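Local coordinates for protein ALDH21) (Physcomitrella patens subsp. patens, PDB 5MZ5) that oxidises succinic semialdehyde to succinate as an NADP(+)-dependent aldehyde dehydrogenase, at residues I293-V298 / S426-A431; P299-T304 / D334-G339; L308-F313 / S471-V476; D373-A378 / E397-E402. All blocks are in the same frame, centred on the assembly; numbering follows the deposited sequence.

Interaction 1 of 4, residues I293-V298 / S426-A431; sequences IVDDYV and SDFKEA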
loop_
_atom_site.group_PDB
_atom_site.type_symbol
_atom_site.label_atom_id
_atom_site.label_comp_id
_atom_site.label_asym_id
_atom_site.label_seq_id
_atom_site.Cartn_x
_atom_site.Cartn_y
_atom_site.Cartn_z
ATOM N N ILE A 293 33.004 -0.461 -1.323
ATOM C CA ILE A 293 33.732 -1.300 -0.381
ATOM C C ILE A 293 33.868 -2.703 -0.998
ATOM O O ILE A 293 32.882 -3.261 -1.465
ATOM C CB ILE A 293 33.040 -1.372 1.010
ATOM C CG1 ILE A 293 33.062 -0.003 1.713
ATOM C CG2 ILE A 293 33.698 -2.459 1.899
ATOM C CD1 ILE A 293 32.365 0.063 3.085
ATOM N N VAL A 294 35.086 -3.252 -1.005
ATOM C CA VAL A 294 35.356 -4.615 -1.445
ATOM C C VAL A 294 35.850 -5.359 -0.195
ATOM O O VAL A 294 36.996 -5.196 0.201
ATOM C CB VAL A 294 36.325 -4.718 -2.667
ATOM C CG1 VAL A 294 36.677 -6.184 -2.990
ATOM C CG2 VAL A 294 35.723 -4.036 -3.885
ATOM N N ASP A 295 34.943 -6.107 0.466
ATOM C CA ASP A 295 35.276 -6.885 1.666
ATOM C C ASP A 295 35.338 -8.384 1.374
ATOM O O ASP A 295 35.758 -9.158 2.222
ATOM C CB ASP A 295 34.300 -6.570 2.828
ATOM C CG ASP A 295 34.877 -6.844 4.215
ATOM O OD1 ASP A 295 35.837 -6.148 4.614
ATOM O OD2 ASP A 295 34.344 -7.720 4.912
ATOM N N ASP A 296 34.942 -8.779 0.158
ATOM C CA ASP A 296 34.893 -10.152 -0.355
ATOM C C ASP A 296 34.797 -10.106 -1.881
ATOM O O ASP A 296 34.531 -9.044 -2.448
ATOM C CB ASP A 296 33.636 -10.898 0.190
ATOM C CG ASP A 296 33.800 -11.589 1.532
ATOM O OD1 ASP A 296 34.764 -12.380 1.685
ATOM O OD2 ASP A 296 32.936 -11.396 2.404
ATOM N N TYR A 297 34.973 -11.264 -2.539
ATOM C CA TYR A 297 34.809 -11.421 -3.988
ATOM C C TYR A 297 33.475 -12.129 -4.150
ATOM O O TYR A 297 33.296 -13.220 -3.599
ATOM C CB TYR A 297 35.940 -12.261 -4.616
ATOM C CG TYR A 297 37.346 -11.788 -4.332
ATOM C CD1 TYR A 297 37.629 -10.433 -4.155
ATOM C CD2 TYR A 297 38.412 -12.684 -4.319
ATOM C CE1 TYR A 297 38.922 -9.996 -3.886
ATOM C CE2 TYR A 297 39.716 -12.254 -4.077
ATOM C CZ TYR A 297 39.967 -10.906 -3.868
ATOM O OH TYR A 297 41.245 -10.471 -3.630
ATOM N N VAL A 298 32.494 -11.474 -4.794
ATOM C CA VAL A 298 31.162 -12.074 -4.912
ATOM C C VAL A 298 30.659 -12.109 -6.372
ATOM O O VAL A 298 30.414 -11.043 -6.931
ATOM C CB VAL A 298 30.106 -11.427 -3.951
ATOM C CG1 VAL A 298 28.809 -12.247 -3.934
ATOM C CG2 VAL A 298 30.653 -11.254 -2.528
ATOM N N SER A 426 41.514 -1.574 7.065
ATOM C CA SER A 426 41.665 -2.735 7.946
ATOM C C SER A 426 40.395 -2.959 8.766
ATOM O O SER A 426 40.120 -4.097 9.160
ATOM C CB SER A 426 42.865 -2.562 8.877
ATOM O OG SER A 426 42.811 -1.328 9.577
ATOM N N ASP A 427 39.642 -1.873 9.043
ATOM C CA ASP A 427 38.406 -1.934 9.819
ATOM C C ASP A 427 37.185 -1.595 8.950
ATOM O O ASP A 427 37.144 -0.529 8.333
ATOM C CB ASP A 427 38.495 -1.020 11.055
ATOM C CG ASP A 427 37.301 -1.141 11.986
ATOM O OD1 ASP A 427 37.110 -2.223 12.561
ATOM O OD2 ASP A 427 36.564 -0.155 12.133
ATOM N N PHE A 428 36.195 -2.503 8.910
ATOM C CA PHE A 428 34.968 -2.353 8.132
ATOM C C PHE A 428 34.158 -1.102 8.528
ATOM O O PHE A 428 33.726 -0.367 7.641
ATOM C CB PHE A 428 34.099 -3.640 8.184
ATOM C CG PHE A 428 32.802 -3.504 7.425
ATOM C CD1 PHE A 428 32.777 -3.589 6.038
ATOM C CD2 PHE A 428 31.605 -3.253 8.094
ATOM C CE1 PHE A 428 31.577 -3.430 5.333
ATOM C CE2 PHE A 428 30.406 -3.106 7.388
ATOM C CZ PHE A 428 30.401 -3.186 6.014
ATOM N N LYS A 429 33.941 -0.879 9.847
ATOM C CA LYS A 429 33.199 0.269 10.371
ATOM C C LYS A 429 33.851 1.578 9.886
ATOM O O LYS A 429 33.143 2.519 9.508
ATOM C CB LYS A 429 33.186 0.248 11.906
ATOM C CG LYS A 429 32.020 -0.508 12.509
ATOM C CD LYS A 429 32.203 -0.680 14.027
ATOM C CE LYS A 429 30.945 -0.666 14.881
ATOM N NZ LYS A 429 30.254 -1.985 14.949
ATOM N N GLU A 430 35.202 1.605 9.867
ATOM C CA GLU A 430 36.009 2.737 9.414
ATOM C C GLU A 430 35.870 2.957 7.923
ATOM O O GLU A 430 35.850 4.103 7.493
ATOM C CB GLU A 430 37.487 2.567 9.812
ATOM C CG GLU A 430 37.761 2.877 11.277
ATOM C CD GLU A 430 37.478 4.293 11.746
ATOM O OE1 GLU A 430 37.875 5.257 11.051
ATOM O OE2 GLU A 430 36.868 4.437 12.829
ATOM N N ALA A 431 35.772 1.866 7.134
ATOM C CA ALA A 431 35.575 1.943 5.686
ATOM C C ALA A 431 34.214 2.608 5.388
ATOM O O ALA A 431 34.156 3.465 4.509
ATOM C CB ALA A 431 35.638 0.551 5.058
#

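Interaction 2 of 4, residues P299-T304 / D334-G339; sequences PDLDYT and DEVKEG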
loop_
_atom_site.group_PDB
_atom_site.type_symbol
_atom_site.label_atom_id
_atom_site.label_comp_id
_atom_site.label_asym_id
_atom_site.label_seq_id
_atom_site.Cartn_x
_atom_site.Cartn_y
_atom_site.Cartn_z
ATOM N N PRO A 299 30.411 -13.300 -6.985
ATOM C CA PRO A 299 30.673 -14.667 -6.464
ATOM C C PRO A 299 32.159 -15.042 -6.490
ATOM O O PRO A 299 32.581 -15.949 -5.767
ATOM C CB PRO A 299 29.843 -15.562 -7.400
ATOM C CG PRO A 299 29.814 -14.814 -8.717
ATOM C CD PRO A 299 29.869 -13.334 -8.365
ATOM N N ASP A 300 32.956 -14.344 -7.320
ATOM C CA ASP A 300 34.392 -14.593 -7.459
ATOM C C ASP A 300 35.136 -13.318 -7.854
ATOM O O ASP A 300 34.498 -12.286 -8.102
ATOM C CB ASP A 300 34.669 -15.757 -8.446
ATOM C CG ASP A 300 34.035 -15.619 -9.828
ATOM O OD1 ASP A 300 34.132 -14.523 -10.426
ATOM O OD2 ASP A 300 33.485 -16.623 -10.334
ATOM N N LEU A 301 36.485 -13.389 -7.899
ATOM C CA LEU A 301 37.365 -12.271 -8.238
ATOM C C LEU A 301 37.100 -11.707 -9.632
ATOM O O LEU A 301 36.980 -10.493 -9.770
ATOM C CB LEU A 301 38.843 -12.645 -8.057
ATOM C CG LEU A 301 39.902 -11.557 -8.386
ATOM C CD1 LEU A 301 39.768 -10.333 -7.480
ATOM C CD2 LEU A 301 41.310 -12.128 -8.300
ATOM N N ASP A 302 36.992 -12.585 -10.644
ATOM C CA ASP A 302 36.746 -12.209 -12.041
ATOM C C ASP A 302 35.505 -11.341 -12.180
ATOM O O ASP A 302 35.582 -10.272 -12.782
ATOM C CB ASP A 302 36.614 -13.465 -12.924
ATOM C CG ASP A 302 37.773 -13.670 -13.854
ATOM O OD1 ASP A 302 38.827 -14.158 -13.389
ATOM O OD2 ASP A 302 37.620 -13.375 -15.058
ATOM N N TYR A 303 34.371 -11.798 -11.598
ATOM C CA TYR A 303 33.119 -11.062 -11.631
ATOM C C TYR A 303 33.220 -9.751 -10.844
ATOM O O TYR A 303 32.701 -8.745 -11.312
ATOM C CB TYR A 303 31.936 -11.915 -11.140
ATOM C CG TYR A 303 30.609 -11.236 -11.381
ATOM C CD1 TYR A 303 29.997 -11.283 -12.633
ATOM C CD2 TYR A 303 29.998 -10.482 -10.384
ATOM C CE1 TYR A 303 28.793 -10.621 -12.876
ATOM C CE2 TYR A 303 28.780 -9.844 -10.607
ATOM C CZ TYR A 303 28.186 -9.906 -11.859
ATOM O OH TYR A 303 27.013 -9.245 -12.119
ATOM N N THR A 304 33.896 -9.760 -9.675
ATOM C CA THR A 304 34.100 -8.555 -8.847
ATOM C C THR A 304 34.857 -7.479 -9.630
ATOM O O THR A 304 34.375 -6.349 -9.695
ATOM C CB THR A 304 34.749 -8.897 -7.497
ATOM O OG1 THR A 304 33.958 -9.900 -6.874
ATOM C CG2 THR A 304 34.866 -7.680 -6.567
ATOM N N ASP A 334 46.312 -6.295 -2.515
ATOM C CA ASP A 334 47.294 -6.539 -3.582
ATOM C C ASP A 334 46.701 -7.298 -4.764
ATOM O O ASP A 334 46.949 -6.930 -5.912
ATOM C CB ASP A 334 48.565 -7.226 -3.038
ATOM C CG ASP A 334 49.357 -6.429 -2.006
ATOM O OD1 ASP A 334 49.259 -5.174 -2.007
ATOM O OD2 ASP A 334 50.134 -7.048 -1.254
ATOM N N GLU A 335 45.873 -8.319 -4.480
ATOM C CA GLU A 335 45.212 -9.119 -5.508
ATOM C C GLU A 335 44.220 -8.273 -6.336
ATOM O O GLU A 335 44.234 -8.352 -7.567
ATOM C CB GLU A 335 44.542 -10.350 -4.885
ATOM C CG GLU A 335 44.082 -11.367 -5.911
ATOM C CD GLU A 335 43.495 -12.658 -5.375
ATOM O OE1 GLU A 335 43.002 -12.672 -4.224
ATOM O OE2 GLU A 335 43.508 -13.660 -6.127
ATOM N N VAL A 336 43.399 -7.445 -5.662
ATOM C CA VAL A 336 42.417 -6.556 -6.294
ATOM C C VAL A 336 43.134 -5.500 -7.142
ATOM O O VAL A 336 42.814 -5.375 -8.319
ATOM C CB VAL A 336 41.394 -5.951 -5.278
ATOM C CG1 VAL A 336 40.495 -4.890 -5.934
ATOM C CG2 VAL A 336 40.543 -7.057 -4.660
ATOM N N LYS A 337 44.111 -4.781 -6.563
ATOM C CA LYS A 337 44.898 -3.756 -7.257
ATOM C C LYS A 337 45.525 -4.316 -8.551
ATOM O O LYS A 337 45.401 -3.702 -9.606
ATOM C CB LYS A 337 45.982 -3.182 -6.313
ATOM C CG LYS A 337 46.898 -2.135 -6.957
ATOM C CD LYS A 337 47.713 -1.381 -5.924
ATOM C CE LYS A 337 48.951 -2.091 -5.460
ATOM N NZ LYS A 337 49.869 -1.177 -4.721
ATOM N N GLU A 338 46.167 -5.492 -8.463
ATOM C CA GLU A 338 46.794 -6.158 -9.596
ATOM C C GLU A 338 45.756 -6.454 -10.713
ATOM O O GLU A 338 45.956 -6.036 -11.859
ATOM C CB GLU A 338 47.501 -7.429 -9.106
ATOM C CG GLU A 338 48.344 -8.143 -10.134
ATOM C CD GLU A 338 48.738 -9.541 -9.701
ATOM O OE1 GLU A 338 47.830 -10.395 -9.578
ATOM O OE2 GLU A 338 49.946 -9.789 -9.484
ATOM N N GLY A 339 44.675 -7.152 -10.355
ATOM C CA GLY A 339 43.614 -7.516 -11.284
ATOM C C GLY A 339 42.879 -6.325 -11.871
ATOM O O GLY A 339 42.598 -6.308 -13.075
#

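Interaction 3 of 4, residues L308-F313 / S471-V476; sequences LINGGF and SPALRV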
loop_
_atom_site.group_PDB
_atom_site.type_symbol
_atom_site.label_atom_id
_atom_site.label_comp_id
_atom_site.label_asym_id
_atom_site.label_seq_id
_atom_site.Cartn_x
_atom_site.Cartn_y
_atom_site.Cartn_z
ATOM N N LEU A 308 33.658 -3.772 -10.899
ATOM C CA LEU A 308 34.435 -2.611 -10.448
ATOM C C LEU A 308 34.896 -1.780 -11.652
ATOM O O LEU A 308 34.923 -0.547 -11.574
ATOM C CB LEU A 308 35.628 -3.043 -9.607
ATOM C CG LEU A 308 35.337 -3.663 -8.249
ATOM C CD1 LEU A 308 36.637 -4.070 -7.573
ATOM C CD2 LEU A 308 34.511 -2.731 -7.362
ATOM N N ILE A 309 35.221 -2.456 -12.773
ATOM C CA ILE A 309 35.608 -1.812 -14.044
ATOM C C ILE A 309 34.391 -1.040 -14.590
ATOM O O ILE A 309 34.525 0.134 -14.944
ATOM C CB ILE A 309 36.177 -2.850 -15.066
ATOM C CG1 ILE A 309 37.581 -3.350 -14.647
ATOM C CG2 ILE A 309 36.150 -2.329 -16.537
ATOM C CD1 ILE A 309 38.783 -2.261 -14.716
ATOM N N ASN A 310 33.194 -1.686 -14.597
ATOM C CA ASN A 310 31.958 -1.042 -15.042
ATOM C C ASN A 310 31.687 0.212 -14.191
ATOM O O ASN A 310 31.451 1.287 -14.739
ATOM C CB ASN A 310 30.771 -2.019 -15.020
ATOM C CG ASN A 310 29.452 -1.355 -15.395
ATOM O OD1 ASN A 310 29.183 -1.046 -16.558
ATOM N ND2 ASN A 310 28.650 -1.018 -14.401
ATOM N N GLY A 311 31.796 0.077 -12.877
ATOM C CA GLY A 311 31.591 1.194 -11.965
ATOM C C GLY A 311 32.512 2.373 -12.201
ATOM O O GLY A 311 32.061 3.516 -12.333
ATOM N N GLY A 312 33.797 2.086 -12.247
ATOM C CA GLY A 312 34.824 3.103 -12.413
ATOM C C GLY A 312 34.990 3.735 -13.779
ATOM O O GLY A 312 35.518 4.847 -13.861
ATOM N N PHE A 313 34.591 3.046 -14.864
ATOM C CA PHE A 313 34.876 3.532 -16.218
ATOM C C PHE A 313 33.742 3.478 -17.259
ATOM O O PHE A 313 33.981 3.916 -18.393
ATOM C CB PHE A 313 36.102 2.782 -16.772
ATOM C CG PHE A 313 37.294 2.872 -15.847
ATOM C CD1 PHE A 313 38.060 4.034 -15.785
ATOM C CD2 PHE A 313 37.597 1.831 -14.976
ATOM C CE1 PHE A 313 39.119 4.143 -14.889
ATOM C CE2 PHE A 313 38.644 1.950 -14.063
ATOM C CZ PHE A 313 39.425 3.087 -14.052
ATOM N N SER A 471 28.890 -2.628 -8.035
ATOM C CA SER A 471 29.458 -1.306 -7.840
ATOM C C SER A 471 28.308 -0.287 -7.697
ATOM O O SER A 471 27.171 -0.601 -8.100
ATOM C CB SER A 471 30.355 -0.942 -9.024
ATOM O OG SER A 471 29.627 -0.170 -9.967
ATOM N N PRO A 472 28.588 0.947 -7.191
ATOM C CA PRO A 472 27.511 1.958 -7.056
ATOM C C PRO A 472 26.946 2.477 -8.389
ATOM O O PRO A 472 25.988 3.253 -8.369
ATOM C CB PRO A 472 28.207 3.113 -6.304
ATOM C CG PRO A 472 29.686 2.947 -6.636
ATOM C CD PRO A 472 29.881 1.464 -6.674
ATOM N N ALA A 473 27.543 2.092 -9.537
ATOM C CA ALA A 473 27.098 2.574 -10.839
ATOM C C ALA A 473 25.810 1.890 -11.363
ATOM O O ALA A 473 25.333 2.227 -12.447
ATOM C CB ALA A 473 28.227 2.492 -11.855
ATOM N N LEU A 474 25.193 1.033 -10.550
ATOM C CA LEU A 474 23.967 0.338 -10.910
ATOM C C LEU A 474 22.699 1.157 -10.666
ATOM O O LEU A 474 22.485 1.683 -9.579
ATOM C CB LEU A 474 23.898 -1.030 -10.207
ATOM C CG LEU A 474 22.699 -1.946 -10.522
ATOM C CD1 LEU A 474 22.674 -2.356 -11.998
ATOM C CD2 LEU A 474 22.741 -3.187 -9.638
ATOM N N ARG A 475 21.862 1.254 -11.701
ATOM C CA ARG A 475 20.556 1.877 -11.635
ATOM C C ARG A 475 19.511 1.095 -12.437
ATOM O O ARG A 475 19.684 0.881 -13.639
ATOM C CB ARG A 475 20.572 3.352 -12.077
ATOM C CG ARG A 475 19.186 4.015 -11.857
ATOM C CD ARG A 475 19.053 5.346 -12.551
ATOM N NE ARG A 475 17.729 5.928 -12.330
ATOM C CZ ARG A 475 17.362 7.133 -12.748
ATOM N NH1 ARG A 475 18.207 7.888 -13.440
ATOM N NH2 ARG A 475 16.157 7.604 -12.454
ATOM N N VAL A 476 18.410 0.716 -11.771
ATOM C CA VAL A 476 17.248 0.106 -12.407
ATOM C C VAL A 476 16.278 1.282 -12.587
ATOM O O VAL A 476 16.055 2.049 -11.651
ATOM C CB VAL A 476 16.632 -1.081 -11.618
ATOM C CG1 VAL A 476 15.447 -1.687 -12.381
ATOM C CG2 VAL A 476 17.687 -2.150 -11.351
HETATM O O HOH W 1 28.648 -1.840 -11.757
#

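Interaction 4 of 4, residues D373-A378 / E397-E402; sequences DWVKEA and EPTVIE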
loop_
_atom_site.group_PDB
_atom_site.type_symbol
_atom_site.label_atom_id
_atom_site.label_comp_id
_atom_site.label_asym_id
_atom_site.label_seq_id
_atom_site.Cartn_x
_atom_site.Cartn_y
_atom_site.Cartn_z
ATOM N N ASP A 373 44.174 18.152 -14.937
ATOM C CA ASP A 373 44.682 19.054 -13.896
ATOM C C ASP A 373 44.499 18.429 -12.511
ATOM O O ASP A 373 45.422 18.456 -11.693
ATOM C CB ASP A 373 43.962 20.424 -13.941
ATOM C CG ASP A 373 44.232 21.312 -15.141
ATOM O OD1 ASP A 373 45.264 21.093 -15.832
ATOM O OD2 ASP A 373 43.412 22.233 -15.393
ATOM N N TRP A 374 43.300 17.863 -12.251
ATOM C CA TRP A 374 42.989 17.220 -10.976
ATOM C C TRP A 374 43.824 15.974 -10.752
ATOM O O TRP A 374 44.220 15.725 -9.619
ATOM C CB TRP A 374 41.485 16.962 -10.819
ATOM C CG TRP A 374 40.696 18.208 -10.530
ATOM C CD1 TRP A 374 41.143 19.500 -10.575
ATOM C CD2 TRP A 374 39.317 18.273 -10.158
ATOM N NE1 TRP A 374 40.125 20.365 -10.256
ATOM C CE2 TRP A 374 38.989 19.641 -9.998
ATOM C CE3 TRP A 374 38.306 17.306 -9.968
ATOM C CZ2 TRP A 374 37.715 20.064 -9.606
ATOM C CZ3 TRP A 374 37.040 17.732 -9.600
ATOM C CH2 TRP A 374 36.750 19.095 -9.446
ATOM N N VAL A 375 44.153 15.228 -11.827
ATOM C CA VAL A 375 45.020 14.045 -11.741
ATOM C C VAL A 375 46.443 14.496 -11.332
ATOM O O VAL A 375 47.018 13.924 -10.394
ATOM C CB VAL A 375 44.986 13.189 -13.044
ATOM C CG1 VAL A 375 46.133 12.181 -13.100
ATOM C CG2 VAL A 375 43.637 12.488 -13.213
ATOM N N LYS A 376 46.992 15.530 -12.018
ATOM C CA LYS A 376 48.322 16.071 -11.721
ATOM C C LYS A 376 48.381 16.610 -10.282
ATOM O O LYS A 376 49.328 16.312 -9.557
ATOM C CB LYS A 376 48.742 17.155 -12.737
ATOM C CG LYS A 376 49.072 16.610 -14.124
ATOM C CD LYS A 376 49.812 17.625 -14.966
ATOM C CE LYS A 376 49.365 17.682 -16.405
ATOM N NZ LYS A 376 48.237 18.645 -16.589
ATOM N N GLU A 377 47.336 17.337 -9.857
ATOM C CA GLU A 377 47.235 17.873 -8.503
ATOM C C GLU A 377 47.218 16.739 -7.456
ATOM O O GLU A 377 47.893 16.859 -6.435
ATOM C CB GLU A 377 45.997 18.767 -8.377
ATOM C CG GLU A 377 45.844 19.463 -7.031
ATOM C CD GLU A 377 44.418 19.632 -6.536
ATOM O OE1 GLU A 377 43.485 19.612 -7.371
ATOM O OE2 GLU A 377 44.236 19.810 -5.310
ATOM N N ALA A 378 46.476 15.637 -7.732
ATOM C CA ALA A 378 46.373 14.467 -6.852
ATOM C C ALA A 378 47.745 13.821 -6.641
ATOM O O ALA A 378 48.088 13.501 -5.500
ATOM C CB ALA A 378 45.385 13.456 -7.421
ATOM N N GLU A 397 42.905 8.998 -20.534
ATOM C CA GLU A 397 43.193 7.578 -20.325
ATOM C C GLU A 397 42.485 7.085 -19.048
ATOM O O GLU A 397 42.381 7.859 -18.085
ATOM C CB GLU A 397 44.698 7.361 -20.166
ATOM C CG GLU A 397 45.453 7.391 -21.472
ATOM C CD GLU A 397 46.957 7.263 -21.336
ATOM O OE1 GLU A 397 47.606 6.924 -22.351
ATOM O OE2 GLU A 397 47.493 7.510 -20.230
ATOM N N PRO A 398 41.981 5.825 -19.010
ATOM C CA PRO A 398 41.389 5.328 -17.743
ATOM C C PRO A 398 42.503 5.335 -16.681
ATOM O O PRO A 398 43.607 4.834 -16.912
ATOM C CB PRO A 398 40.866 3.932 -18.099
ATOM C CG PRO A 398 41.579 3.546 -19.330
ATOM C CD PRO A 398 42.046 4.773 -20.048
ATOM N N THR A 399 42.254 6.060 -15.589
ATOM C CA THR A 399 43.229 6.335 -14.544
ATOM C C THR A 399 42.862 5.723 -13.206
ATOM O O THR A 399 41.694 5.708 -12.837
ATOM C CB THR A 399 43.373 7.871 -14.419
ATOM O OG1 THR A 399 43.605 8.445 -15.705
ATOM C CG2 THR A 399 44.468 8.301 -13.457
ATOM N N VAL A 400 43.886 5.265 -12.466
ATOM C CA VAL A 400 43.804 4.745 -11.095
ATOM C C VAL A 400 44.910 5.414 -10.272
ATOM O O VAL A 400 46.073 5.360 -10.643
ATOM C CB VAL A 400 43.839 3.193 -10.955
ATOM C CG1 VAL A 400 43.572 2.770 -9.506
ATOM C CG2 VAL A 400 42.833 2.529 -11.894
ATOM N N ILE A 401 44.529 6.075 -9.181
ATOM C CA ILE A 401 45.462 6.761 -8.284
ATOM C C ILE A 401 45.252 6.229 -6.868
ATOM O O ILE A 401 44.125 6.170 -6.381
ATOM C CB ILE A 401 45.406 8.319 -8.333
ATOM C CG1 ILE A 401 44.933 8.866 -9.709
ATOM C CG2 ILE A 401 46.767 8.911 -7.908
ATOM C CD1 ILE A 401 44.563 10.360 -9.741
ATOM N N GLU A 402 46.350 5.871 -6.223
ATOM C CA GLU A 402 46.399 5.314 -4.885
ATOM C C GLU A 402 46.755 6.379 -3.835
ATOM O O GLU A 402 47.602 7.231 -4.083
ATOM C CB GLU A 402 47.426 4.170 -4.893
ATOM C CG GLU A 402 47.710 3.492 -3.570
ATOM C CD GLU A 402 48.738 2.394 -3.752
ATOM O OE1 GLU A 402 49.953 2.703 -3.807
ATOM O OE2 GLU A 402 48.315 1.234 -3.951
#

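Interaction 1 of 4, residues I293-V298 / S426-A431
The ring of Phe428 is met obliquely by two groups of residues 293-298. Ile293 brings its CG2 methyl to CE1 of Phe428, 4.2 Å away, and Asp295 brings a carboxylate oxygen, OD1, which lies 4.2 Å from CD1 of Phe428. The two side chains Ile293 and Phe428 cross at about a right angle. Both oxygens of Asp295 have polar partners of their own: OD1 is hydrogen-bonded to the hydroxyl of Tyr425, and OD2 forms a salt bridge with Lys453. Held at both oxygens, the carboxylate is unlikely to turn freely beside the ring.

The two branches of Ile293 divide the work. CG2 stands anti to the backbone N and serves the phenyl ring, whereas CG1 lies beside that N (chi1 -66°) and extends CD1 to Ala431, 3.9 Å from its CB. Phe428 and Ala431 are thus drawn onto the same isoleucine from the first turn of a helix. That turn is opened by Asp427 at the N-cap position, whose OD2 accepts from Glu430 N at 3.2 Å in a bent bond (141°) that arrives from above the carboxylate plane. Leu515 of a neighbouring subunit also packs on Phe428. Helix 428-435 connects the parallel strands 419-425 and 443-447 of the sheet and here packs on the end of strand 290-294, as in the alpha/beta catalytic domain of aldehyde dehydrogenases.

Interaction 2 of 4, residues P299-T304 / D334-G339
Two helices of the alpha/beta catalytic fold approach each other where Leu301, in the first turn of helix 301-313, reaches Glu335 and Val336 of helix 333-345. The two methyls of Leu301 go to different partners. CD2 lies along Glu335 from CG (3.7 Å) to the carboxylate (3.4 Å to OE2), while CD1 makes a looser apolar contact with CG2 of Val336 at 4.4 Å. With CG anti to the backbone N (chi1 180°), Leu301 is directed toward helix 333-345. Glu335 likewise has CG anti to its N (chi1 -168°) and runs out extended, so the aliphatic part of the chain lies next to the leucine. Its other oxygen, OE1, is hydrogen-bonded to the hydroxyl of Tyr297, which anchors the carboxylate beside the methyl.

Helix 301-313 is the connection of a beta-alpha-beta crossover between the adjacent parallel strands 290-294 and 323-329, and helix 333-345 follows the second of these strands. Side-chain bonds fix the start of the crossover helix. Asp300 is its N-cap: OD1 accepts from Tyr303 N at 3.0 Å, nearly straight at 168°. The carbonyl oxygen of Asp300 takes two donors from one residue, Thr304 N at 3.0 Å and Thr304 OG1 at 2.7 Å, the hydroxyl coming from above the carbonyl plane. That same hydroxyl is bonded to Val298 N, tying the helix back to the incoming loop. Beyond the two helices, Tyr303 packs on Arg510 of another subunit.

Interaction 3 of 4, residues L308-F313 / S471-V476
Ser471 OG, set close against CA of Gly311 at 3.1 Å, is gripped by a water at 2.6 Å and by Ala473 N at 3.1 Å. The amide bond is fairly straight, 161°, and closes an ST turn at the start of the type I beta turn from Ser471 to Leu474. The water carries the link across the contact, accepting from Asn310 ND2 at 2.8 Å. To place OG there, chi1 of Ser471 stands at 96°, well away from a staggered value.

Ala473 adds a methyl on the same side of the loop, its CB lying 3.6 Å from Gly311 CA. Gly311 has no side chain, which lets Ser471 OG come this near to the helix backbone. With alanine in place of Ser471, the Ala473 amide would probably lose its side-chain acceptor and the water its link to the loop. The same loop carries Arg475, which binds succinate and makes a cation-pi contact with Tyr481, another succinate-binding residue. Asn310 also lies beside the succinate-binding Tyr314. Close packing on a glycine and one water bridge thus join the loop that carries succinate-binding Arg475 to helix 301-313.

Interaction 4 of 4, residues D373-A378 / E397-E402
Ile401 points its CB at helix 365-380, and from there CG1 carries the chain onward to CD1, the atom that makes the contact. CD1 lies 4.0 Å from CB of Ala378 and meets both methyls of Val375, CG1 at 4.1 Å and CG2 at 4.2 Å. The chain is extended at chi2 (167°), which puts CD1 at full stretch, but chi1 of -28° falls short of a staggered position. CG1 and CG2 of Ile401 stay farther from the helix. Val419 and Leu421 of the neighbouring strand also pack on Ile401.

Here helix 365-380 lies along the mixed sheet of the catalytic alpha/beta domain: the axis of segment 373-378 passes 10.2 Å from that of strand 399-402, the two directions 25° apart. Side chains alternate along the strand, Thr399 and Ile401 facing this helix and Val400 packing on helix 333-345. Thr399 meets Val375 through its methyl, CG2 lying 4.2 Å from CG1 of Val375. The hydroxyl, Thr399 OG1, donates to Glu397 O at 2.7 Å from above the carbonyl plane, and also has a weak bond to Gly389 N. Ala378 also packs on Val404 of the loop after the strand.

Interactions 1, 2 and 3 form a mutually touching group around strand 290-294 and helix 301-313, with centres 14 to 17 Å apart. Interactions 1 and 2 touch through Tyr297 and Val298, while Leu308 of interaction 3 packs on both Val294 of interaction 1 and Val336 of interaction 2. Interaction 4 lies about 22 Å from interaction 2, centre to centre, yet a salt bridge joins them, Lys337 NZ to Glu402 OE2 at 3.0 Å. Phe313 links interaction 3 to it as well, CD1 reaching CB of Pro398 at 3.6 Å. Interaction 3 alone borders the succinate site, with Ala473 about 6 Å from Ser319 between side chains; the others lie away from it.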